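Chitinase (Thermococcus chitonophagus, PDB 5XSW) probably hydrolyses chitin as an endochitinase, here as the C-terminal part of a longer protein, with a beta-sheet domain followed by a largely helical one. Local coordinates at residues M427-L438 with T455-W464; S109-E117 with I152-T160. All coordinates share one frame; numbering follows the deposited sequence.

Interaction 1: M427-L438 with T455-W464; sequences MMRDVKRAYDLL and TILRVAMKHW
Ile-456, Val-459 and Ala-460 pack against Met-427 to Leu-438 in a buried antiparallel helix pair, formed by the consecutive helices 421-439 and 449-461 of the helical domain. The segment axes approach to 8.7 Å, their directions 155° apart. Ile-456 is a knob in a hole made by Val-431, Ala-434, Tyr-435 and Leu-438; its CD1 reaches the backbone of the partner helix, 3.6 Å from Tyr-435 N. Ile-447, on the short strand 447-448 leading into the second helix, packs against Ile-456, Tyr-435 and Leu-438. Val-459 presents its two branches to different neighbours: CG1 lies 3.8 Å from Asp-430 CB, while CG2 meets the methyl of Ala-434. Beside it, Val-431 CG2 rests 3.7 Å from Ala-460 CB.

A type I turn from Met-461 to Trp-464 then brings His-463 and Trp-464 into the contact. The His-463 imidazole lies with one face on the helix, Met-427 CA 3.6 Å from its centroid in a CH-pi contact almost exactly along the ring normal. At the ring edge, His-463 NE2 donates to Asp-430 OD2 at 2.6 Å, with an N-H...O angle of 145°. The nitrogen approaches on the anti side and tilted out of the carboxylate plane, while Asp-430 OD1 accepts from Gly-125 N. The negative charge of Asp-430 may favour a protonated imidazole. With Met-427 CG anti to the backbone N (chi1 -175°), the thioether passes over Ala-460 O toward the indole. There the sulfur sits at the ring edge in a Met-aromatic contact, and Trp-464 NE1 makes a weak hydrogen bond to Met-427 SD at 3.3 Å.

Interaction 2: S109-E117 with I152-T160; sequences SIIYPTIGE and IMYNPPHPT
The hydroxyl of Tyr-154, whose ring meets Ile-111 and Pro-113, is gripped by Glu-328 OE1 and by Arg-304 NH2, and the same guanidinium nitrogen also binds Ile-111 O. Arg-304, from helix 288-311, thus bridges two irregular loop segments that run side by side in the same direction and otherwise meet mostly through apolar side chains. The 152-160 segment bends sharply in an inverse gamma turn centred on Met-153, and Pro-113 packs into this bend. Pro-113 CG lies 3.5 Å from Met-153 O and also touches Ile-152 CG2 and Tyr-154 CD1. Ile-152 CG2 also sits over the centre of one face of the phenol ring, whereas Ile-111 CG2 comes to the ring edge, 3.8 Å from CE1 of Tyr-154.

Farther along, chi2 of -56° folds Ile-115 CD1 back toward its own CA, where it packs against both Pro-156 CG, at 3.9 Å, and Met-153 CB. Tyr-196 of helix 186-199 touches all three residues. With an alanine in place of Ile-115, CG1, CG2 and CD1 are gone, which would probably open a gap between Met-153, Pro-156 and Tyr-196.

At the end of segment 152-160, His-158 ND1 accepts Thr-160 N in the ring plane at 3.1 Å, while His-158 NE2 donates to Ser-138 O. Gly-116, without a side chain, allows the backbones to close in here, and Pro-159 CA makes a C-H...O contact of 3.4 Å with Ile-115 O.

Overall arrangement
Interaction 2 closes before interaction 1 opens along the chain, and their centres lie 20 Å apart. Segment 109-117 follows strand 98-104 and leads the chain from the N-terminal sheets onto the helical domain, where 152-160 lies alongside it; interaction 1 joins two of the last helices. The two meet at Arg-458 of helix 449-461: NH1 probably hydrogen-bonds Pro-159 O at 2.8 Å, and NH2 forms a salt bridge with Glu-197. Helix 186-199, which carries Glu-197, packs against side chains of both contacts. Arg-458 and helix 186-199 thus tie early loops to late helices, far apart in sequence.

Interaction 1: M427-L438 with T455-W464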
loop_
_atom_site.group_PDB
_atom_site.type_symbol
_atom_site.label_atom_id
_atom_site.label_comp_id
_atom_site.label_asym_id
_atom_site.label_seq_id
_atom_site.Cartn_x
_atom_site.Cartn_y
_atom_site.Cartn_z
ATOM N N MET A 427 -33.674 -1.653 -7.637
ATOM C CA MET A 427 -32.762 -1.183 -8.688
ATOM C C MET A 427 -32.754 -2.158 -9.878
ATOM O O MET A 427 -32.895 -1.765 -11.052
ATOM C CB MET A 427 -31.344 -0.979 -8.081
ATOM C CG MET A 427 -30.327 -0.366 -9.074
ATOM S SD MET A 427 -28.665 -0.762 -8.462
ATOM C CE MET A 427 -28.542 -2.409 -9.084
ATOM N N MET A 428 -32.607 -3.445 -9.592
ATOM C CA MET A 428 -32.524 -4.423 -10.659
ATOM C C MET A 428 -33.854 -4.561 -11.446
ATOM O O MET A 428 -33.821 -4.745 -12.656
ATOM C CB MET A 428 -32.072 -5.778 -10.067
ATOM C CG MET A 428 -30.554 -5.801 -9.687
ATOM S SD MET A 428 -29.441 -5.189 -11.015
ATOM C CE MET A 428 -29.740 -6.326 -12.348
ATOM N N ARG A 429 -35.022 -4.419 -10.790
ATOM C CA ARG A 429 -36.295 -4.309 -11.571
ATOM C C ARG A 429 -36.257 -3.143 -12.580
ATOM O O ARG A 429 -36.575 -3.308 -13.768
ATOM C CB ARG A 429 -37.512 -4.148 -10.622
ATOM C CG ARG A 429 -37.872 -5.447 -9.879
ATOM C CD ARG A 429 -39.248 -5.392 -9.178
ATOM N NE ARG A 429 -39.272 -4.447 -8.057
ATOM C CZ ARG A 429 -38.807 -4.725 -6.837
ATOM N NH1 ARG A 429 -38.286 -5.922 -6.562
ATOM N NH2 ARG A 429 -38.869 -3.810 -5.890
ATOM N N ASP A 430 -35.838 -1.952 -12.119
ATOM C CA ASP A 430 -35.683 -0.814 -13.031
ATOM C C ASP A 430 -34.678 -1.068 -14.157
ATOM O O ASP A 430 -34.920 -0.725 -15.314
ATOM C CB ASP A 430 -35.233 0.427 -12.264
ATOM C CG ASP A 430 -36.369 1.101 -11.487
ATOM O OD1 ASP A 430 -37.565 0.674 -11.592
ATOM O OD2 ASP A 430 -36.049 2.086 -10.781
ATOM N N VAL A 431 -33.533 -1.672 -13.813
ATOM C CA VAL A 431 -32.517 -1.981 -14.841
ATOM C C VAL A 431 -33.077 -2.942 -15.872
ATOM O O VAL A 431 -32.908 -2.783 -17.094
ATOM C CB VAL A 431 -31.235 -2.603 -14.169
ATOM C CG1 VAL A 431 -30.320 -3.277 -15.216
ATOM C CG2 VAL A 431 -30.489 -1.517 -13.336
ATOM N N LYS A 432 -33.750 -3.989 -15.385
ATOM C CA LYS A 432 -34.352 -4.944 -16.351
ATOM C C LYS A 432 -35.426 -4.303 -17.231
ATOM O O LYS A 432 -35.499 -4.537 -18.475
ATOM C CB LYS A 432 -34.962 -6.155 -15.617
ATOM C CG LYS A 432 -35.512 -7.185 -16.632
ATOM C CD LYS A 432 -35.702 -8.529 -16.036
ATOM C CE LYS A 432 -35.941 -9.569 -17.150
ATOM N NZ LYS A 432 -35.897 -10.925 -16.506
ATOM N N ARG A 433 -36.265 -3.475 -16.600
ATOM C CA ARG A 433 -37.280 -2.750 -17.401
ATOM C C ARG A 433 -36.627 -1.856 -18.425
ATOM O O ARG A 433 -37.040 -1.808 -19.597
ATOM C CB ARG A 433 -38.221 -1.916 -16.505
ATOM C CG ARG A 433 -39.319 -1.200 -17.321
ATOM C CD ARG A 433 -40.331 -0.475 -16.435
ATOM N NE ARG A 433 -41.285 0.328 -17.221
ATOM C CZ ARG A 433 -42.442 -0.132 -17.702
ATOM N NH1 ARG A 433 -42.804 -1.393 -17.481
ATOM N NH2 ARG A 433 -43.242 0.671 -18.395
ATOM N N ALA A 434 -35.557 -1.152 -18.019
ATOM C CA ALA A 434 -34.879 -0.302 -19.003
ATOM C C ALA A 434 -34.254 -1.136 -20.129
ATOM O O ALA A 434 -34.284 -0.782 -21.324
ATOM C CB ALA A 434 -33.773 0.596 -18.269
ATOM N N TYR A 435 -33.625 -2.240 -19.737
ATOM C CA TYR A 435 -33.082 -3.146 -20.759
ATOM C C TYR A 435 -34.199 -3.578 -21.797
ATOM O O TYR A 435 -34.039 -3.501 -23.027
ATOM C CB TYR A 435 -32.475 -4.372 -20.073
ATOM C CG TYR A 435 -32.188 -5.469 -21.045
ATOM C CD1 TYR A 435 -30.949 -5.525 -21.707
ATOM C CD2 TYR A 435 -33.176 -6.430 -21.360
ATOM C CE1 TYR A 435 -30.683 -6.500 -22.639
ATOM C CE2 TYR A 435 -32.925 -7.401 -22.306
ATOM C CZ TYR A 435 -31.681 -7.434 -22.938
ATOM O OH TYR A 435 -31.403 -8.407 -23.867
ATOM N N ASP A 436 -35.322 -4.016 -21.249
ATOM C CA ASP A 436 -36.476 -4.461 -22.087
ATOM C C ASP A 436 -36.908 -3.354 -23.056
ATOM O O ASP A 436 -36.980 -3.589 -24.271
ATOM C CB ASP A 436 -37.641 -4.904 -21.185
ATOM C CG ASP A 436 -37.370 -6.212 -20.488
ATOM O OD1 ASP A 436 -36.570 -6.993 -21.057
ATOM O OD2 ASP A 436 -37.934 -6.452 -19.381
ATOM N N LEU A 437 -37.103 -2.121 -22.565
ATOM C CA LEU A 437 -37.512 -1.055 -23.477
ATOM C C LEU A 437 -36.481 -0.698 -24.503
ATOM O O LEU A 437 -36.781 -0.411 -25.679
ATOM C CB LEU A 437 -37.899 0.219 -22.682
ATOM C CG LEU A 437 -39.031 -0.079 -21.682
ATOM C CD1 LEU A 437 -39.349 1.101 -20.706
ATOM C CD2 LEU A 437 -40.304 -0.519 -22.463
ATOM N N LEU A 438 -35.227 -0.653 -24.070
ATOM C CA LEU A 438 -34.161 -0.275 -25.010
ATOM C C LEU A 438 -33.890 -1.371 -25.997
ATOM O O LEU A 438 -33.476 -1.097 -27.127
ATOM C CB LEU A 438 -32.858 0.089 -24.237
ATOM C CG LEU A 438 -32.982 1.356 -23.385
ATOM C CD1 LEU A 438 -31.681 1.579 -22.517
ATOM C CD2 LEU A 438 -33.261 2.594 -24.247
ATOM N N THR A 455 -27.008 4.550 -20.381
ATOM C CA THR A 455 -28.387 4.800 -19.863
ATOM C C THR A 455 -28.758 3.722 -18.824
ATOM O O THR A 455 -29.303 4.012 -17.757
ATOM C CB THR A 455 -29.380 4.876 -21.053
ATOM O OG1 THR A 455 -29.068 6.036 -21.842
ATOM C CG2 THR A 455 -30.839 5.041 -20.513
ATOM N N ILE A 456 -28.352 2.469 -19.090
ATOM C CA ILE A 456 -28.541 1.391 -18.122
ATOM C C ILE A 456 -27.827 1.702 -16.810
ATOM O O ILE A 456 -28.379 1.558 -15.693
ATOM C CB ILE A 456 -28.013 0.035 -18.663
ATOM C CG1 ILE A 456 -28.826 -0.466 -19.875
ATOM C CG2 ILE A 456 -27.918 -0.980 -17.478
ATOM C CD1 ILE A 456 -30.307 -0.937 -19.510
ATOM N N LEU A 457 -26.569 2.122 -16.919
ATOM C CA LEU A 457 -25.837 2.537 -15.696
ATOM C C LEU A 457 -26.544 3.669 -14.897
ATOM O O LEU A 457 -26.620 3.627 -13.649
ATOM C CB LEU A 457 -24.417 2.992 -16.062
ATOM C CG LEU A 457 -23.442 1.842 -16.483
ATOM C CD1 LEU A 457 -22.035 2.382 -16.866
ATOM C CD2 LEU A 457 -23.337 0.774 -15.360
ATOM N N ARG A 458 -27.067 4.648 -15.615
ATOM C CA ARG A 458 -27.733 5.797 -14.967
ATOM C C ARG A 458 -28.998 5.361 -14.273
ATOM O O ARG A 458 -29.279 5.788 -13.141
ATOM C CB ARG A 458 -28.049 6.887 -16.020
ATOM C CG ARG A 458 -26.782 7.626 -16.394
ATOM C CD ARG A 458 -26.909 8.651 -17.493
ATOM N NE ARG A 458 -25.560 9.040 -17.888
ATOM C CZ ARG A 458 -25.232 9.487 -19.079
ATOM N NH1 ARG A 458 -26.156 9.641 -20.015
ATOM N NH2 ARG A 458 -23.969 9.749 -19.359
ATOM N N VAL A 459 -29.739 4.460 -14.926
ATOM C CA VAL A 459 -30.902 3.880 -14.262
ATOM C C VAL A 459 -30.492 3.189 -13.007
ATOM O O VAL A 459 -31.077 3.432 -11.940
ATOM C CB VAL A 459 -31.633 2.918 -15.186
ATOM C CG1 VAL A 459 -32.614 2.069 -14.390
ATOM C CG2 VAL A 459 -32.339 3.744 -16.257
ATOM N N ALA A 460 -29.461 2.345 -13.083
ATOM C CA ALA A 460 -29.007 1.694 -11.840
ATOM C C ALA A 460 -28.592 2.718 -10.799
ATOM O O ALA A 460 -28.911 2.578 -9.604
ATOM C CB ALA A 460 -27.807 0.723 -12.137
ATOM N N MET A 461 -27.841 3.738 -11.240
ATOM C CA MET A 461 -27.259 4.673 -10.266
ATOM C C MET A 461 -28.244 5.621 -9.605
ATOM O O MET A 461 -27.938 6.228 -8.551
ATOM C CB MET A 461 -26.123 5.499 -10.936
ATOM C CG MET A 461 -24.932 4.536 -11.265
ATOM S SD MET A 461 -23.617 5.364 -12.175
ATOM C CE MET A 461 -22.819 6.275 -10.860
ATOM N N LYS A 462 -29.433 5.741 -10.200
ATOM C CA LYS A 462 -30.526 6.469 -9.536
ATOM C C LYS A 462 -30.774 5.842 -8.185
ATOM O O LYS A 462 -31.253 6.483 -7.288
ATOM C CB LYS A 462 -31.811 6.428 -10.383
ATOM C CG LYS A 462 -31.807 7.314 -11.629
ATOM C CD LYS A 462 -32.027 8.810 -11.133
ATOM C CE LYS A 462 -32.122 9.833 -12.264
ATOM N NZ LYS A 462 -32.157 11.259 -11.718
ATOM N N HIS A 463 -30.482 4.568 -8.021
ATOM C CA HIS A 463 -30.668 3.903 -6.741
ATOM C C HIS A 463 -29.443 3.869 -5.835
ATOM O O HIS A 463 -29.487 3.336 -4.773
ATOM C CB HIS A 463 -31.191 2.488 -6.924
ATOM C CG HIS A 463 -32.478 2.410 -7.662
ATOM N ND1 HIS A 463 -33.668 2.123 -7.045
ATOM C CD2 HIS A 463 -32.765 2.588 -8.963
ATOM C CE1 HIS A 463 -34.631 2.126 -7.936
ATOM N NE2 HIS A 463 -34.110 2.407 -9.108
ATOM N N TRP A 464 -28.305 4.462 -6.267
ATOM C CA TRP A 464 -27.085 4.416 -5.457
ATOM C C TRP A 464 -27.029 5.559 -4.431
ATOM O O TRP A 464 -27.578 6.633 -4.657
ATOM C CB TRP A 464 -25.857 4.447 -6.382
ATOM C CG TRP A 464 -25.639 3.179 -7.186
ATOM C CD1 TRP A 464 -26.548 2.186 -7.439
ATOM C CD2 TRP A 464 -24.427 2.791 -7.859
ATOM N NE1 TRP A 464 -25.984 1.212 -8.233
ATOM C CE2 TRP A 464 -24.677 1.557 -8.495
ATOM C CE3 TRP A 464 -23.151 3.381 -7.992
ATOM C CZ2 TRP A 464 -23.698 0.886 -9.251
ATOM C CZ3 TRP A 464 -22.182 2.718 -8.737
ATOM C CH2 TRP A 464 -22.464 1.489 -9.368
#

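Interaction 2: S109-E117 with I152-T160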
loop_
_atom_site.group_PDB
_atom_site.type_symbol
_atom_site.label_atom_id
_atom_site.label_comp_id
_atom_site.label_asym_id
_atom_site.label_seq_id
_atom_site.Cartn_x
_atom_site.Cartn_y
_atom_site.Cartn_z
ATOM N N SER A 109 -13.348 22.053 -4.183
ATOM C CA SER A 109 -13.638 22.475 -5.557
ATOM C C SER A 109 -13.370 21.410 -6.642
ATOM O O SER A 109 -13.233 21.715 -7.840
ATOM C CB SER A 109 -12.812 23.719 -5.857
ATOM O OG SER A 109 -11.439 23.392 -5.913
ATOM N N ILE A 110 -13.250 20.153 -6.235
ATOM C CA ILE A 110 -12.870 19.156 -7.223
ATOM C C ILE A 110 -13.919 19.070 -8.290
ATOM O O ILE A 110 -15.151 19.081 -7.999
ATOM C CB ILE A 110 -12.639 17.759 -6.542
ATOM C CG1 ILE A 110 -12.135 16.765 -7.580
ATOM C CG2 ILE A 110 -13.901 17.249 -5.844
ATOM C CD1 ILE A 110 -11.351 15.538 -6.846
ATOM N N ILE A 111 -13.458 19.036 -9.533
ATOM C CA ILE A 111 -14.374 18.978 -10.675
ATOM C C ILE A 111 -14.679 17.550 -11.131
ATOM O O ILE A 111 -13.753 16.821 -11.539
ATOM C CB ILE A 111 -13.826 19.755 -11.881
ATOM C CG1 ILE A 111 -13.642 21.259 -11.533
ATOM C CG2 ILE A 111 -14.775 19.533 -13.160
ATOM C CD1 ILE A 111 -12.762 21.966 -12.587
ATOM N N TYR A 112 -15.950 17.146 -11.052
ATOM C CA TYR A 112 -16.370 15.858 -11.603
ATOM C C TYR A 112 -17.440 16.153 -12.671
ATOM O O TYR A 112 -18.576 16.363 -12.335
ATOM C CB TYR A 112 -16.955 14.936 -10.521
ATOM C CG TYR A 112 -15.848 14.250 -9.725
ATOM C CD1 TYR A 112 -14.978 13.351 -10.368
ATOM C CD2 TYR A 112 -15.647 14.534 -8.377
ATOM C CE1 TYR A 112 -13.890 12.720 -9.642
ATOM C CE2 TYR A 112 -14.590 13.921 -7.649
ATOM C CZ TYR A 112 -13.740 12.999 -8.317
ATOM O OH TYR A 112 -12.713 12.399 -7.612
ATOM N N PRO A 113 -17.071 16.096 -13.922
ATOM C CA PRO A 113 -18.007 16.562 -14.950
ATOM C C PRO A 113 -19.258 15.689 -15.058
ATOM O O PRO A 113 -19.247 14.504 -14.758
ATOM C CB PRO A 113 -17.195 16.472 -16.238
ATOM C CG PRO A 113 -15.707 16.231 -15.799
ATOM C CD PRO A 113 -15.768 15.624 -14.462
ATOM N N THR A 114 -20.351 16.298 -15.496
ATOM C CA THR A 114 -21.555 15.552 -15.849
ATOM C C THR A 114 -21.452 15.056 -17.286
ATOM O O THR A 114 -21.254 15.820 -18.227
ATOM C CB THR A 114 -22.815 16.434 -15.673
ATOM O OG1 THR A 114 -22.934 16.702 -14.297
ATOM C CG2 THR A 114 -24.101 15.667 -16.118
ATOM N N ILE A 115 -21.529 13.757 -17.467
ATOM C CA ILE A 115 -21.415 13.214 -18.816
ATOM C C ILE A 115 -22.806 13.366 -19.514
ATOM O O ILE A 115 -22.893 13.796 -20.658
ATOM C CB ILE A 115 -21.032 11.706 -18.820
ATOM C CG1 ILE A 115 -19.785 11.426 -17.936
ATOM C CG2 ILE A 115 -20.917 11.189 -20.276
ATOM C CD1 ILE A 115 -18.584 12.257 -18.357
ATOM N N GLY A 116 -23.862 12.978 -18.804
ATOM C CA GLY A 116 -25.233 13.070 -19.314
ATOM C C GLY A 116 -26.192 12.748 -18.186
ATOM O O GLY A 116 -25.768 12.327 -17.122
ATOM N N GLU A 117 -27.492 12.927 -18.405
ATOM C CA GLU A 117 -28.479 12.697 -17.346
ATOM C C GLU A 117 -29.737 12.085 -17.946
ATOM O O GLU A 117 -30.014 12.333 -19.108
ATOM C CB GLU A 117 -28.845 14.023 -16.653
ATOM C CG GLU A 117 -27.727 14.666 -15.878
ATOM C CD GLU A 117 -28.223 15.871 -15.086
ATOM O OE1 GLU A 117 -29.359 16.322 -15.358
ATOM O OE2 GLU A 117 -27.499 16.354 -14.193
ATOM N N ILE A 152 -9.559 12.811 -17.433
ATOM C CA ILE A 152 -10.950 13.176 -17.008
ATOM C C ILE A 152 -11.731 13.663 -18.227
ATOM O O ILE A 152 -11.194 14.441 -19.005
ATOM C CB ILE A 152 -10.960 14.286 -15.887
ATOM C CG1 ILE A 152 -10.280 13.750 -14.593
ATOM C CG2 ILE A 152 -12.410 14.799 -15.569
ATOM C CD1 ILE A 152 -11.135 12.669 -13.893
ATOM N N MET A 153 -12.993 13.238 -18.359
ATOM C CA MET A 153 -13.764 13.538 -19.547
ATOM C C MET A 153 -14.496 14.885 -19.307
ATOM O O MET A 153 -15.691 14.888 -19.033
ATOM C CB MET A 153 -14.781 12.422 -19.855
ATOM C CG MET A 153 -15.414 12.630 -21.319
ATOM S SD MET A 153 -14.302 12.056 -22.612
ATOM C CE MET A 153 -14.727 10.330 -22.770
ATOM N N TYR A 154 -13.759 15.995 -19.314
ATOM C CA TYR A 154 -14.406 17.313 -19.098
ATOM C C TYR A 154 -15.373 17.628 -20.243
ATOM O O TYR A 154 -16.371 18.247 -20.022
ATOM C CB TYR A 154 -13.363 18.428 -19.009
ATOM C CG TYR A 154 -12.399 18.289 -17.838
ATOM C CD1 TYR A 154 -12.797 18.626 -16.581
ATOM C CD2 TYR A 154 -11.075 17.831 -18.041
ATOM C CE1 TYR A 154 -11.870 18.490 -15.458
ATOM C CE2 TYR A 154 -10.132 17.705 -16.940
ATOM C CZ TYR A 154 -10.548 18.036 -15.679
ATOM O OH TYR A 154 -9.691 17.944 -14.592
ATOM N N ASN A 155 -15.056 17.207 -21.463
ATOM C CA ASN A 155 -15.902 17.526 -22.635
ATOM C C ASN A 155 -16.304 16.266 -23.441
ATOM O O ASN A 155 -15.731 15.961 -24.476
ATOM C CB ASN A 155 -15.145 18.525 -23.541
ATOM C CG ASN A 155 -14.694 19.811 -22.784
ATOM O OD1 ASN A 155 -13.484 20.044 -22.588
ATOM N ND2 ASN A 155 -15.656 20.665 -22.408
ATOM N N PRO A 156 -17.227 15.496 -22.909
ATOM C CA PRO A 156 -17.596 14.203 -23.477
ATOM C C PRO A 156 -18.049 14.405 -24.916
ATOM O O PRO A 156 -18.714 15.418 -25.238
ATOM C CB PRO A 156 -18.749 13.730 -22.583
ATOM C CG PRO A 156 -18.769 14.617 -21.443
ATOM C CD PRO A 156 -18.033 15.858 -21.737
ATOM N N PRO A 157 -17.629 13.512 -25.792
ATOM C CA PRO A 157 -18.017 13.711 -27.188
ATOM C C PRO A 157 -19.507 13.425 -27.418
ATOM O O PRO A 157 -20.014 13.804 -28.461
ATOM C CB PRO A 157 -17.177 12.689 -27.930
ATOM C CG PRO A 157 -17.036 11.528 -26.906
ATOM C CD PRO A 157 -16.836 12.278 -25.590
ATOM N N HIS A 158 -20.171 12.768 -26.472
ATOM C CA HIS A 158 -21.598 12.443 -26.625
ATOM C C HIS A 158 -22.132 12.213 -25.231
ATOM O O HIS A 158 -21.409 11.733 -24.358
ATOM C CB HIS A 158 -21.799 11.222 -27.526
ATOM C CG HIS A 158 -23.210 11.058 -28.028
ATOM N ND1 HIS A 158 -24.237 10.594 -27.242
ATOM C CD2 HIS A 158 -23.758 11.340 -29.234
ATOM C CE1 HIS A 158 -25.362 10.593 -27.935
ATOM N NE2 HIS A 158 -25.091 11.022 -29.155
ATOM N N PRO A 159 -23.370 12.629 -24.968
ATOM C CA PRO A 159 -23.888 12.426 -23.610
ATOM C C PRO A 159 -24.409 11.025 -23.252
ATOM O O PRO A 159 -24.570 10.739 -22.055
ATOM C CB PRO A 159 -25.057 13.425 -23.539
ATOM C CG PRO A 159 -25.542 13.507 -24.987
ATOM C CD PRO A 159 -24.222 13.535 -25.776
ATOM N N THR A 160 -24.746 10.196 -24.244
ATOM C CA THR A 160 -25.345 8.894 -23.915
ATOM C C THR A 160 -24.578 7.741 -24.620
ATOM O O THR A 160 -24.723 6.587 -24.234
ATOM C CB THR A 160 -26.864 8.828 -24.301
ATOM O OG1 THR A 160 -27.004 9.084 -25.707
ATOM C CG2 THR A 160 -27.659 9.846 -23.508
#